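PDB 2FP3: caspase Nc subunit 1, which serves as the initiator caspase of fruit-fly apoptosis, a cysteine endopeptidase that starts the caspase cascade leading to cell death. Local coordinates for residues F59-L64 with L96-F101; V63-N68 with E128-V133; M117-S122 with P170-K175; K177-P182 with T233-A238. The protein carries 2 engineered substitutions. All coordinates share one frame; numbering follows the deposited sequence.

Contact 1: F59-L64 with L96-F101; sequences FNRGVL and LNFTIF
Gly62, Val63 and Leu64 run parallel to Phe98, Thr99 and Ile100, the two short strand axes 4.4 Å apart and inclined by 19°. Three backbone bonds join them: Thr99 N to Gly62 O at 2.7 Å, Leu64 N to Thr99 O, and Phe101 N to Leu64 O. The last is the straightest, with 172° at the hydrogen. The Phe98 ring folds over the glycine, whose CA stands 3.3 Å from the ring centroid and almost on the ring normal, a CH-pi contact. Leu64 N comes to the rim of the same ring, while Arg61 CG lies 4.1 Å from Phe98 CE2 before the arginine bends away, its guanidinium plane perpendicular to the ring, to Glu128 and Phe313 O. The strands are the two arms of a right-handed beta-alpha-beta crossover of the caspase fold, and helix 82-95 between them ends in a Schellman motif at Asn97. Phe93 of that helix packs against Phe98, Leu64 and Ile100; on this face Leu64 CD2 and Ile100 CG2 lie side by side, 3.9 Å apart. Across the sheet, Val63 CG1, set anti to its own nitrogen (chi1 167°), meets the edge of the Phe101 ring at CE1, 3.8 Å away. At the strand entrance a water is hydrogen-bonded to Thr99 OG1 (2.6 Å) and can donate to Phe59 O or Asn97 O.

Contact 2: V63-N68 with E128-V133; sequences VLLMVN and ECFVMV
Strand pairing deep in the central sheet joins residues 63-67 to 129-133, every touching residue being buried. The chains run parallel, 8° apart in direction, and five N-H...O bonds alternate between them, from Val63 N to Cys129 O at 2.8 Å through to Val67 N with Val133 O. The end of the Leu64 side chain leans toward the second strand: its CD1 lies 3.1 Å from Val131 O and also touches Val131 CG1 and Val133 CG2, the latter 4.0 Å away. Met66 CG passes Val133 CB on this same face, which helix 82-95 covers through Leu89 and Phe93. On the other face Leu65 and Met132 lie alongside one another and point the same way, Leu65 CD2 being 3.8 Å from Met132 CG. With CG anti to the backbone nitrogen (chi1 -179°), the Phe130 ring is carried back toward the first strand, where its CZ comes 3.9 Å from Leu65 CB and its CD1 approaches Val63 CG1. Helix 108-119 closes over this side with Leu115, Val118 and Phe111. This parallel part of the mixed sheet, here two of its inner strands with helices on both faces, belongs to the three-layer alpha/beta/alpha sandwich of which the caspase domain is an example.

Contact 3: M117-S122 with P170-K175; sequences MVTSSS and PYLVNK
The Tyr171 ring is met by three backbone carbonyls at and just after the end of helix 108-119. Ser120 O lies at the ring edge, close to its plane and 3.4 Å from Tyr171 CE1, whereas Thr119 O, 3.4 Å from Tyr171 CD1, and Ser121 O approach obliquely. No hydrogen bond crosses this contact; ring carbons simply rest against carbonyl oxygens. The ring is placed there by a chi1 of -61°, which sets CG beside the backbone nitrogen, and its neighbours Val124 and Gln125 belong to the next helix. Deeper in, the Thr119 and Leu172 side chains cross at about a right angle, Thr119 CG2 lying 4.2 Å from Leu172 CD1, while the threonine hydroxyl turns back to Leu115 O of its own helix. The junction after helix 108-119 is held internally: Ser121 OG donates to Val118 O at 2.9 Å. Val118 O also accepts from Ser121 N, and Ser121 OG in turn caps Val124 N. Leu172 continues inward to Phe130 of the sheet, and a type II turn from Leu172 to Lys175 leads the chain on. Lys175 NZ reaches Thr127 O and Gln125 O beyond. This is a short helix-to-helix junction with a serine N-cap at helix 122-126, packed against the 3-10 turn that precedes strand 177-181.

Contact 4: K177-P182 with T233-A238; sequences KVLMFP and TLVCYA
Lys177 and Thr233 begin a pair of adjacent parallel strands in the central sheet of the caspase domain, whose backbone bonds are nearly straight. Leu234 N gives its hydrogen to Lys177 O at 2.8 Å, Leu179 N to Leu234 O, Cys236 N to Leu179 O, and Phe181 N to Cys236 O at 2.9 Å with 175° at the hydrogen. The carbonyls of Lys177 and Leu179 each take a second, weaker approach from a CA-H, Thr233 CA lying 3.2 Å from Lys177 O. Outward-facing amides of the first strand are used as well, Val178 and Met180 both bonding the backbone of strand 130-139. The polar side chains look beyond the pair: Lys177 NZ is held by Leu172 O and Ala231 O, and Thr233 OG1 bonds to that same Ala231 O. The lysine chain bends at chi3 and chi4, and its CE lies 3.1 Å from Thr233 OG1. Tyr237, bonded through OH to Asp299 and Lys161, lies beside Ala184, the inferred active-site position, changed here. Between these polar ends, Leu179 CD1 rests 3.9 Å from Thr233 CG2, and the Phe181 ring receives Val235 CG1 at its edge, 3.8 Å from CE1. On the other face the Met180 methyl CE meets Cys236 CB, also at 3.8 Å, while Val178 CG1 faces Cys236 SG. Tyr255 of helix 251-266 and Leu272 and Leu276 of helix 272-284 pack on that face, whereas Leu179 packs on Phe164; strands 130-139 and 297-301 flank the pair within the sheet.

Contacts 1, 2 and 4 lie on one sheet, contacts 2 and 4 on neighbouring strands. Contacts 1 and 2 share Val63 and Leu64 on strand 62-68, their centres about 8 Å apart, and contact 2 passes to contact 4, centres about 10 Å apart, through probable bonds of Met132 O to Met180 N and Phe130 O to Val178 N. Contact 3 sits outside the sheet at one end, where Leu172 CD2 packs 3.7 Å from Phe130 CB and Leu172 O probably accepts a hydrogen bond from Lys177 NZ. Contact 4 comes nearest the catalytic centre: Tyr237's side chain is about 4 Å from that of Ala184, the altered residue at the inferred active-site position, whereas Val133's is about 11 Å from it.

Contact 1: F59-L64 with L96-F101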
loop_
_atom_site.group_PDB
_atom_site.type_symbol
_atom_site.label_atom_id
_atom_site.label_comp_id
_atom_site.label_asym_id
_atom_site.label_seq_id
_atom_site.Cartn_x
_atom_site.Cartn_y
_atom_site.Cartn_z
ATOM N N PHE A 59 13.942 -7.522 -12.674
ATOM C CA PHE A 59 14.263 -7.855 -11.286
ATOM C C PHE A 59 14.070 -6.649 -10.371
ATOM O O PHE A 59 14.227 -6.745 -9.158
ATOM C CB PHE A 59 15.694 -8.375 -11.164
ATOM C CG PHE A 59 15.971 -9.570 -12.027
ATOM C CD1 PHE A 59 16.670 -9.434 -13.222
ATOM C CD2 PHE A 59 15.459 -10.815 -11.689
ATOM C CE1 PHE A 59 16.845 -10.523 -14.068
ATOM C CE2 PHE A 59 15.629 -11.910 -12.531
ATOM C CZ PHE A 59 16.319 -11.764 -13.719
ATOM N N ASN A 60 13.707 -5.519 -10.966
ATOM C CA ASN A 60 13.503 -4.286 -10.228
ATOM C C ASN A 60 12.101 -3.727 -10.458
ATOM O O ASN A 60 11.907 -2.513 -10.480
ATOM C CB ASN A 60 14.547 -3.266 -10.675
ATOM C CG ASN A 60 15.914 -3.533 -10.085
ATOM O OD1 ASN A 60 16.143 -3.288 -8.907
ATOM N ND2 ASN A 60 16.827 -4.040 -10.899
ATOM N N ARG A 61 11.124 -4.613 -10.626
ATOM C CA ARG A 61 9.753 -4.198 -10.888
ATOM C C ARG A 61 9.178 -3.343 -9.767
ATOM O O ARG A 61 8.500 -2.351 -10.031
ATOM C CB ARG A 61 8.864 -5.424 -11.137
ATOM C CG ARG A 61 7.460 -5.092 -11.600
ATOM C CD ARG A 61 7.463 -4.035 -12.709
ATOM N NE ARG A 61 8.171 -4.476 -13.910
ATOM C CZ ARG A 61 7.716 -5.389 -14.764
ATOM N NH1 ARG A 61 6.538 -5.964 -14.560
ATOM N NH2 ARG A 61 8.442 -5.738 -15.815
ATOM N N GLY A 62 9.453 -3.717 -8.520
ATOM C CA GLY A 62 8.954 -2.932 -7.407
ATOM C C GLY A 62 9.440 -3.351 -6.033
ATOM O O GLY A 62 9.963 -4.459 -5.839
ATOM N N VAL A 63 9.285 -2.446 -5.070
ATOM C CA VAL A 63 9.664 -2.716 -3.692
ATOM C C VAL A 63 8.433 -2.476 -2.821
ATOM O O VAL A 63 7.770 -1.438 -2.928
ATOM C CB VAL A 63 10.791 -1.774 -3.194
ATOM C CG1 VAL A 63 10.916 -1.884 -1.678
ATOM C CG2 VAL A 63 12.139 -2.132 -3.852
ATOM N N LEU A 64 8.125 -3.444 -1.969
ATOM C CA LEU A 64 6.997 -3.329 -1.062
ATOM C C LEU A 64 7.484 -3.295 0.375
ATOM O O LEU A 64 8.224 -4.177 0.816
ATOM C CB LEU A 64 6.035 -4.517 -1.212
ATOM C CG LEU A 64 5.081 -4.682 -0.015
ATOM C CD1 LEU A 64 4.154 -3.486 0.045
ATOM C CD2 LEU A 64 4.269 -5.975 -0.132
ATOM N N LEU A 96 3.848 -10.252 -8.417
ATOM C CA LEU A 96 4.077 -9.032 -9.186
ATOM C C LEU A 96 5.590 -8.851 -9.298
ATOM O O LEU A 96 6.079 -7.881 -9.863
ATOM C CB LEU A 96 3.445 -7.811 -8.504
ATOM C CG LEU A 96 1.923 -7.821 -8.346
ATOM C CD1 LEU A 96 1.457 -6.473 -7.826
ATOM C CD2 LEU A 96 1.264 -8.122 -9.670
ATOM N N ASN A 97 6.320 -9.809 -8.742
ATOM C CA ASN A 97 7.769 -9.802 -8.771
ATOM C C ASN A 97 8.415 -8.635 -8.030
ATOM O O ASN A 97 9.412 -8.093 -8.491
ATOM C CB ASN A 97 8.252 -9.815 -10.215
ATOM C CG ASN A 97 7.666 -10.960 -11.009
ATOM O OD1 ASN A 97 6.730 -10.775 -11.796
ATOM N ND2 ASN A 97 8.203 -12.158 -10.798
ATOM N N PHE A 98 7.842 -8.250 -6.892
ATOM C CA PHE A 98 8.383 -7.164 -6.082
ATOM C C PHE A 98 9.366 -7.722 -5.069
ATOM O O PHE A 98 9.300 -8.896 -4.708
ATOM C CB PHE A 98 7.282 -6.455 -5.272
ATOM C CG PHE A 98 6.646 -5.295 -5.975
ATOM C CD1 PHE A 98 6.400 -4.117 -5.286
ATOM C CD2 PHE A 98 6.282 -5.381 -7.314
ATOM C CE1 PHE A 98 5.793 -3.029 -5.914
ATOM C CE2 PHE A 98 5.669 -4.295 -7.960
ATOM C CZ PHE A 98 5.425 -3.113 -7.253
ATOM N N THR A 99 10.276 -6.868 -4.621
ATOM C CA THR A 99 11.216 -7.234 -3.583
ATOM C C THR A 99 10.430 -6.791 -2.342
ATOM O O THR A 99 10.002 -5.639 -2.254
ATOM C CB THR A 99 12.520 -6.452 -3.738
ATOM O OG1 THR A 99 13.299 -7.071 -4.767
ATOM C CG2 THR A 99 13.304 -6.412 -2.433
ATOM N N ILE A 100 10.223 -7.709 -1.406
ATOM C CA ILE A 100 9.420 -7.435 -0.218
ATOM C C ILE A 100 10.127 -7.344 1.138
ATOM O O ILE A 100 10.903 -8.222 1.506
ATOM C CB ILE A 100 8.322 -8.505 -0.107
ATOM C CG1 ILE A 100 7.642 -8.670 -1.469
ATOM C CG2 ILE A 100 7.311 -8.115 0.979
ATOM C CD1 ILE A 100 6.662 -9.821 -1.538
ATOM N N PHE A 101 9.831 -6.284 1.883
ATOM C CA PHE A 101 10.404 -6.084 3.217
ATOM C C PHE A 101 9.235 -6.029 4.206
ATOM O O PHE A 101 8.636 -4.974 4.436
ATOM C CB PHE A 101 11.217 -4.788 3.266
ATOM C CG PHE A 101 12.372 -4.768 2.308
ATOM C CD1 PHE A 101 12.305 -4.027 1.127
ATOM C CD2 PHE A 101 13.526 -5.510 2.573
ATOM C CE1 PHE A 101 13.364 -4.022 0.219
ATOM C CE2 PHE A 101 14.597 -5.516 1.671
ATOM C CZ PHE A 101 14.513 -4.766 0.485
HETATM O O HOH W 1 11.993 -6.742 -7.029
#

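Contact 2: V63-N68 with E128-V133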
loop_
_atom_site.group_PDB
_atom_site.type_symbol
_atom_site.label_atom_id
_atom_site.label_comp_id
_atom_site.label_asym_id
_atom_site.label_seq_id
_atom_site.Cartn_x
_atom_site.Cartn_y
_atom_site.Cartn_z
ATOM N N VAL A 63 9.285 -2.446 -5.070
ATOM C CA VAL A 63 9.664 -2.716 -3.692
ATOM C C VAL A 63 8.433 -2.476 -2.821
ATOM O O VAL A 63 7.770 -1.438 -2.928
ATOM C CB VAL A 63 10.791 -1.774 -3.194
ATOM C CG1 VAL A 63 10.916 -1.884 -1.678
ATOM C CG2 VAL A 63 12.139 -2.132 -3.852
ATOM N N LEU A 64 8.125 -3.444 -1.969
ATOM C CA LEU A 64 6.997 -3.329 -1.062
ATOM C C LEU A 64 7.484 -3.295 0.375
ATOM O O LEU A 64 8.224 -4.177 0.816
ATOM C CB LEU A 64 6.035 -4.517 -1.212
ATOM C CG LEU A 64 5.081 -4.682 -0.015
ATOM C CD1 LEU A 64 4.154 -3.486 0.045
ATOM C CD2 LEU A 64 4.269 -5.975 -0.132
ATOM N N LEU A 65 7.083 -2.264 1.102
ATOM C CA LEU A 65 7.431 -2.161 2.512
ATOM C C LEU A 65 6.120 -2.485 3.207
ATOM O O LEU A 65 5.173 -1.699 3.139
ATOM C CB LEU A 65 7.872 -0.743 2.886
ATOM C CG LEU A 65 7.952 -0.516 4.406
ATOM C CD1 LEU A 65 8.991 -1.460 5.007
ATOM C CD2 LEU A 65 8.306 0.933 4.705
ATOM N N MET A 66 6.049 -3.649 3.845
ATOM C CA MET A 66 4.828 -4.043 4.528
ATOM C C MET A 66 5.020 -4.059 6.033
ATOM O O MET A 66 5.854 -4.797 6.546
ATOM C CB MET A 66 4.376 -5.425 4.078
ATOM C CG MET A 66 2.891 -5.638 4.266
ATOM S SD MET A 66 2.456 -7.304 4.734
ATOM C CE MET A 66 2.880 -8.198 3.279
ATOM N N VAL A 67 4.248 -3.243 6.738
ATOM C CA VAL A 67 4.339 -3.183 8.190
ATOM C C VAL A 67 2.969 -3.491 8.809
ATOM O O VAL A 67 2.047 -2.683 8.740
ATOM C CB VAL A 67 4.823 -1.794 8.640
ATOM C CG1 VAL A 67 4.767 -1.682 10.153
ATOM C CG2 VAL A 67 6.237 -1.552 8.130
ATOM N N ASN A 68 2.844 -4.676 9.398
ATOM C CA ASN A 68 1.595 -5.106 10.017
ATOM C C ASN A 68 1.745 -5.139 11.544
ATOM O O ASN A 68 2.269 -6.106 12.103
ATOM C CB ASN A 68 1.219 -6.502 9.505
ATOM C CG ASN A 68 -0.268 -6.795 9.625
ATOM O OD1 ASN A 68 -1.006 -6.071 10.294
ATOM N ND2 ASN A 68 -0.712 -7.870 8.979
ATOM N N GLU A 128 11.503 0.207 -9.955
ATOM C CA GLU A 128 10.622 0.960 -10.827
ATOM C C GLU A 128 9.398 1.478 -10.097
ATOM O O GLU A 128 8.759 2.413 -10.570
ATOM C CB GLU A 128 10.151 0.084 -12.002
ATOM C CG GLU A 128 11.239 -0.282 -13.011
ATOM C CD GLU A 128 10.766 -1.283 -14.045
ATOM O OE1 GLU A 128 10.476 -2.437 -13.682
ATOM O OE2 GLU A 128 10.683 -0.910 -15.229
ATOM N N CYS A 129 9.078 0.891 -8.946
ATOM C CA CYS A 129 7.871 1.274 -8.215
ATOM C C CYS A 129 7.949 1.015 -6.704
ATOM O O CYS A 129 8.522 0.014 -6.260
ATOM C CB CYS A 129 6.682 0.501 -8.816
ATOM S SG CYS A 129 5.088 0.707 -7.995
ATOM N N PHE A 130 7.367 1.913 -5.914
ATOM C CA PHE A 130 7.384 1.738 -4.467
ATOM C C PHE A 130 5.986 1.687 -3.861
ATOM O O PHE A 130 5.168 2.579 -4.078
ATOM C CB PHE A 130 8.159 2.867 -3.793
ATOM C CG PHE A 130 8.225 2.737 -2.301
ATOM C CD1 PHE A 130 9.207 1.950 -1.703
ATOM C CD2 PHE A 130 7.262 3.338 -1.495
ATOM C CE1 PHE A 130 9.227 1.759 -0.322
ATOM C CE2 PHE A 130 7.271 3.153 -0.106
ATOM C CZ PHE A 130 8.251 2.362 0.480
ATOM N N VAL A 131 5.715 0.639 -3.094
ATOM C CA VAL A 131 4.426 0.495 -2.431
ATOM C C VAL A 131 4.655 0.195 -0.962
ATOM O O VAL A 131 5.401 -0.721 -0.612
ATOM C CB VAL A 131 3.585 -0.661 -3.023
ATOM C CG1 VAL A 131 2.305 -0.833 -2.216
ATOM C CG2 VAL A 131 3.238 -0.368 -4.478
ATOM N N MET A 132 4.046 0.990 -0.094
ATOM C CA MET A 132 4.168 0.735 1.335
ATOM C C MET A 132 2.765 0.461 1.852
ATOM O O MET A 132 1.812 1.147 1.470
ATOM C CB MET A 132 4.757 1.939 2.087
ATOM C CG MET A 132 4.764 1.747 3.622
ATOM S SD MET A 132 5.179 3.219 4.630
ATOM C CE MET A 132 3.717 4.216 4.418
ATOM N N VAL A 133 2.627 -0.565 2.684
ATOM C CA VAL A 133 1.334 -0.865 3.270
ATOM C C VAL A 133 1.529 -0.924 4.773
ATOM O O VAL A 133 2.216 -1.809 5.287
ATOM C CB VAL A 133 0.746 -2.204 2.782
ATOM C CG1 VAL A 133 -0.621 -2.414 3.411
ATOM C CG2 VAL A 133 0.611 -2.202 1.265
#

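Contact 3: M117-S122 with P170-K175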
loop_
_atom_site.group_PDB
_atom_site.type_symbol
_atom_site.label_atom_id
_atom_site.label_comp_id
_atom_site.label_asym_id
_atom_site.label_seq_id
_atom_site.Cartn_x
_atom_site.Cartn_y
_atom_site.Cartn_z
ATOM N N MET A 117 15.795 3.307 5.979
ATOM C CA MET A 117 16.716 2.277 5.528
ATOM C C MET A 117 16.233 1.714 4.185
ATOM O O MET A 117 17.017 1.419 3.273
ATOM C CB MET A 117 16.756 1.164 6.575
ATOM C CG MET A 117 18.108 0.518 6.790
ATOM S SD MET A 117 17.997 -0.803 8.031
ATOM C CE MET A 117 17.732 0.146 9.540
ATOM N N VAL A 118 14.924 1.564 4.071
ATOM C CA VAL A 118 14.342 1.029 2.864
ATOM C C VAL A 118 14.395 2.027 1.716
ATOM O O VAL A 118 14.884 1.695 0.634
ATOM C CB VAL A 118 12.897 0.566 3.131
ATOM C CG1 VAL A 118 12.181 0.279 1.823
ATOM C CG2 VAL A 118 12.932 -0.691 4.006
ATOM N N THR A 119 13.930 3.252 1.950
ATOM C CA THR A 119 13.930 4.250 0.888
ATOM C C THR A 119 15.327 4.666 0.472
ATOM O O THR A 119 15.520 5.162 -0.632
ATOM C CB THR A 119 13.090 5.492 1.264
ATOM O OG1 THR A 119 13.397 5.909 2.600
ATOM C CG2 THR A 119 11.610 5.160 1.181
ATOM N N SER A 120 16.303 4.447 1.347
ATOM C CA SER A 120 17.696 4.764 1.041
ATOM C C SER A 120 18.459 3.542 0.520
ATOM O O SER A 120 19.649 3.629 0.192
ATOM C CB SER A 120 18.399 5.294 2.285
ATOM O OG SER A 120 18.204 6.690 2.395
ATOM N N SER A 121 17.763 2.410 0.441
ATOM C CA SER A 121 18.358 1.160 -0.005
ATOM C C SER A 121 18.759 1.126 -1.475
ATOM O O SER A 121 18.157 1.785 -2.330
ATOM C CB SER A 121 17.394 -0.008 0.247
ATOM O OG SER A 121 16.473 -0.166 -0.831
ATOM N N SER A 122 19.784 0.340 -1.760
ATOM C CA SER A 122 20.223 0.168 -3.127
ATOM C C SER A 122 19.014 -0.407 -3.866
ATOM O O SER A 122 18.797 -0.114 -5.036
ATOM C CB SER A 122 21.400 -0.819 -3.185
ATOM O OG SER A 122 21.051 -2.059 -2.582
ATOM N N PRO A 170 15.323 10.835 -2.666
ATOM C CA PRO A 170 15.944 11.084 -3.968
ATOM C C PRO A 170 15.653 9.943 -4.934
ATOM O O PRO A 170 15.371 10.167 -6.113
ATOM C CB PRO A 170 17.429 11.163 -3.634
ATOM C CG PRO A 170 17.458 11.574 -2.196
ATOM C CD PRO A 170 16.334 10.808 -1.590
ATOM N N TYR A 171 15.725 8.720 -4.416
ATOM C CA TYR A 171 15.509 7.518 -5.226
ATOM C C TYR A 171 14.095 7.310 -5.761
ATOM O O TYR A 171 13.893 6.450 -6.616
ATOM C CB TYR A 171 15.928 6.268 -4.435
ATOM C CG TYR A 171 17.392 6.241 -4.021
ATOM C CD1 TYR A 171 17.863 5.292 -3.118
ATOM C CD2 TYR A 171 18.305 7.153 -4.546
ATOM C CE1 TYR A 171 19.209 5.249 -2.748
ATOM C CE2 TYR A 171 19.649 7.119 -4.188
ATOM C CZ TYR A 171 20.097 6.167 -3.295
ATOM O OH TYR A 171 21.435 6.121 -2.978
ATOM N N LEU A 172 13.121 8.081 -5.271
ATOM C CA LEU A 172 11.745 7.915 -5.734
ATOM C C LEU A 172 11.196 9.073 -6.565
ATOM O O LEU A 172 10.028 9.066 -6.969
ATOM C CB LEU A 172 10.823 7.630 -4.543
ATOM C CG LEU A 172 11.088 6.290 -3.843
ATOM C CD1 LEU A 172 10.188 6.162 -2.634
ATOM C CD2 LEU A 172 10.837 5.147 -4.800
ATOM N N VAL A 173 12.047 10.062 -6.834
ATOM C CA VAL A 173 11.655 11.208 -7.643
ATOM C C VAL A 173 11.199 10.697 -9.017
ATOM O O VAL A 173 11.911 9.932 -9.672
ATOM C CB VAL A 173 12.837 12.179 -7.797
ATOM C CG1 VAL A 173 12.481 13.298 -8.754
ATOM C CG2 VAL A 173 13.219 12.746 -6.425
ATOM N N ASN A 174 10.001 11.103 -9.431
ATOM C CA ASN A 174 9.430 10.684 -10.710
ATOM C C ASN A 174 9.142 9.195 -10.800
ATOM O O ASN A 174 9.054 8.637 -11.891
ATOM C CB ASN A 174 10.337 11.085 -11.868
ATOM C CG ASN A 174 10.420 12.583 -12.038
ATOM O OD1 ASN A 174 11.499 13.168 -11.941
ATOM N ND2 ASN A 174 9.279 13.217 -12.281
ATOM N N LYS A 175 9.020 8.543 -9.651
ATOM C CA LYS A 175 8.699 7.122 -9.633
ATOM C C LYS A 175 7.337 6.951 -8.975
ATOM O O LYS A 175 6.952 7.723 -8.106
ATOM C CB LYS A 175 9.741 6.325 -8.838
ATOM C CG LYS A 175 11.058 6.109 -9.549
ATOM C CD LYS A 175 11.965 5.204 -8.726
ATOM C CE LYS A 175 13.354 5.078 -9.331
ATOM N NZ LYS A 175 14.192 4.162 -8.520
#

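Contact 4: K177-P182 with T233-A238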
loop_
_atom_site.group_PDB
_atom_site.type_symbol
_atom_site.label_atom_id
_atom_site.label_comp_id
_atom_site.label_asym_id
_atom_site.label_seq_id
_atom_site.Cartn_x
_atom_site.Cartn_y
_atom_site.Cartn_z
ATOM N N LYS A 177 4.676 6.051 -6.468
ATOM C CA LYS A 177 4.677 5.762 -5.026
ATOM C C LYS A 177 3.246 5.533 -4.518
ATOM O O LYS A 177 2.383 6.414 -4.630
ATOM C CB LYS A 177 5.337 6.905 -4.245
ATOM C CG LYS A 177 6.804 7.136 -4.608
ATOM C CD LYS A 177 7.411 8.274 -3.805
ATOM C CE LYS A 177 6.920 9.612 -4.294
ATOM N NZ LYS A 177 7.421 9.853 -5.667
ATOM N N VAL A 178 3.001 4.349 -3.964
ATOM C CA VAL A 178 1.679 3.996 -3.460
ATOM C C VAL A 178 1.762 3.765 -1.964
ATOM O O VAL A 178 2.333 2.773 -1.523
ATOM C CB VAL A 178 1.148 2.700 -4.143
ATOM C CG1 VAL A 178 -0.307 2.432 -3.732
ATOM C CG2 VAL A 178 1.250 2.833 -5.667
ATOM N N LEU A 179 1.199 4.690 -1.191
ATOM C CA LEU A 179 1.214 4.598 0.266
ATOM C C LEU A 179 -0.174 4.159 0.724
ATOM O O LEU A 179 -1.151 4.872 0.517
ATOM C CB LEU A 179 1.577 5.958 0.864
ATOM C CG LEU A 179 2.804 6.653 0.252
ATOM C CD1 LEU A 179 2.988 8.030 0.876
ATOM C CD2 LEU A 179 4.052 5.809 0.458
ATOM N N MET A 180 -0.260 2.985 1.344
ATOM C CA MET A 180 -1.547 2.442 1.778
ATOM C C MET A 180 -1.734 2.278 3.280
ATOM O O MET A 180 -0.937 1.618 3.946
ATOM C CB MET A 180 -1.790 1.084 1.118
ATOM C CG MET A 180 -1.767 1.111 -0.390
ATOM S SD MET A 180 -2.329 -0.454 -1.094
ATOM C CE MET A 180 -4.117 -0.214 -1.067
ATOM N N PHE A 181 -2.805 2.874 3.794
ATOM C CA PHE A 181 -3.146 2.795 5.210
ATOM C C PHE A 181 -4.576 2.267 5.308
ATOM O O PHE A 181 -5.504 3.013 5.592
ATOM C CB PHE A 181 -3.073 4.175 5.848
ATOM C CG PHE A 181 -1.817 4.914 5.535
ATOM C CD1 PHE A 181 -1.713 5.678 4.375
ATOM C CD2 PHE A 181 -0.733 4.857 6.398
ATOM C CE1 PHE A 181 -0.549 6.378 4.079
ATOM C CE2 PHE A 181 0.437 5.553 6.108
ATOM C CZ PHE A 181 0.525 6.316 4.947
ATOM N N PRO A 182 -4.764 0.964 5.064
ATOM C CA PRO A 182 -6.087 0.334 5.115
ATOM C C PRO A 182 -6.856 0.478 6.433
ATOM O O PRO A 182 -8.037 0.143 6.512
ATOM C CB PRO A 182 -5.791 -1.122 4.748
ATOM C CG PRO A 182 -4.361 -1.307 5.179
ATOM C CD PRO A 182 -3.713 -0.023 4.758
ATOM N N THR A 233 2.392 10.288 -6.391
ATOM C CA THR A 233 2.019 9.527 -5.221
ATOM C C THR A 233 0.523 9.298 -5.050
ATOM O O THR A 233 -0.292 10.166 -5.339
ATOM C CB THR A 233 2.551 10.215 -3.944
ATOM O OG1 THR A 233 3.960 10.438 -4.071
ATOM C CG2 THR A 233 2.283 9.356 -2.720
ATOM N N LEU A 234 0.178 8.105 -4.586
ATOM C CA LEU A 234 -1.203 7.763 -4.296
ATOM C C LEU A 234 -1.259 7.399 -2.814
ATOM O O LEU A 234 -0.388 6.669 -2.313
ATOM C CB LEU A 234 -1.671 6.559 -5.116
ATOM C CG LEU A 234 -1.867 6.684 -6.634
ATOM C CD1 LEU A 234 -2.350 5.336 -7.166
ATOM C CD2 LEU A 234 -2.881 7.783 -6.965
ATOM N N VAL A 235 -2.254 7.935 -2.109
ATOM C CA VAL A 235 -2.441 7.619 -0.701
ATOM C C VAL A 235 -3.799 6.951 -0.631
ATOM O O VAL A 235 -4.827 7.571 -0.903
ATOM C CB VAL A 235 -2.421 8.874 0.190
ATOM C CG1 VAL A 235 -2.666 8.479 1.646
ATOM C CG2 VAL A 235 -1.071 9.569 0.066
ATOM N N CYS A 236 -3.794 5.671 -0.281
ATOM C CA CYS A 236 -5.018 4.883 -0.224
ATOM C C CYS A 236 -5.494 4.632 1.196
ATOM O O CYS A 236 -4.693 4.363 2.094
ATOM C CB CYS A 236 -4.783 3.562 -0.954
ATOM S SG CYS A 236 -3.955 3.816 -2.542
ATOM N N TYR A 237 -6.804 4.723 1.385
ATOM C CA TYR A 237 -7.422 4.530 2.689
ATOM C C TYR A 237 -8.598 3.570 2.563
ATOM O O TYR A 237 -9.088 3.320 1.468
ATOM C CB TYR A 237 -7.990 5.845 3.217
ATOM C CG TYR A 237 -7.128 7.070 3.042
ATOM C CD1 TYR A 237 -6.070 7.324 3.907
ATOM C CD2 TYR A 237 -7.406 8.001 2.038
ATOM C CE1 TYR A 237 -5.307 8.480 3.789
ATOM C CE2 TYR A 237 -6.648 9.160 1.907
ATOM C CZ TYR A 237 -5.595 9.396 2.791
ATOM O OH TYR A 237 -4.831 10.541 2.694
ATOM N N ALA A 238 -9.051 3.050 3.698
ATOM C CA ALA A 238 -10.210 2.164 3.740
ATOM C C ALA A 238 -11.253 2.982 4.503
ATOM O O ALA A 238 -11.755 2.569 5.549
ATOM C CB ALA A 238 -9.880 0.886 4.493
#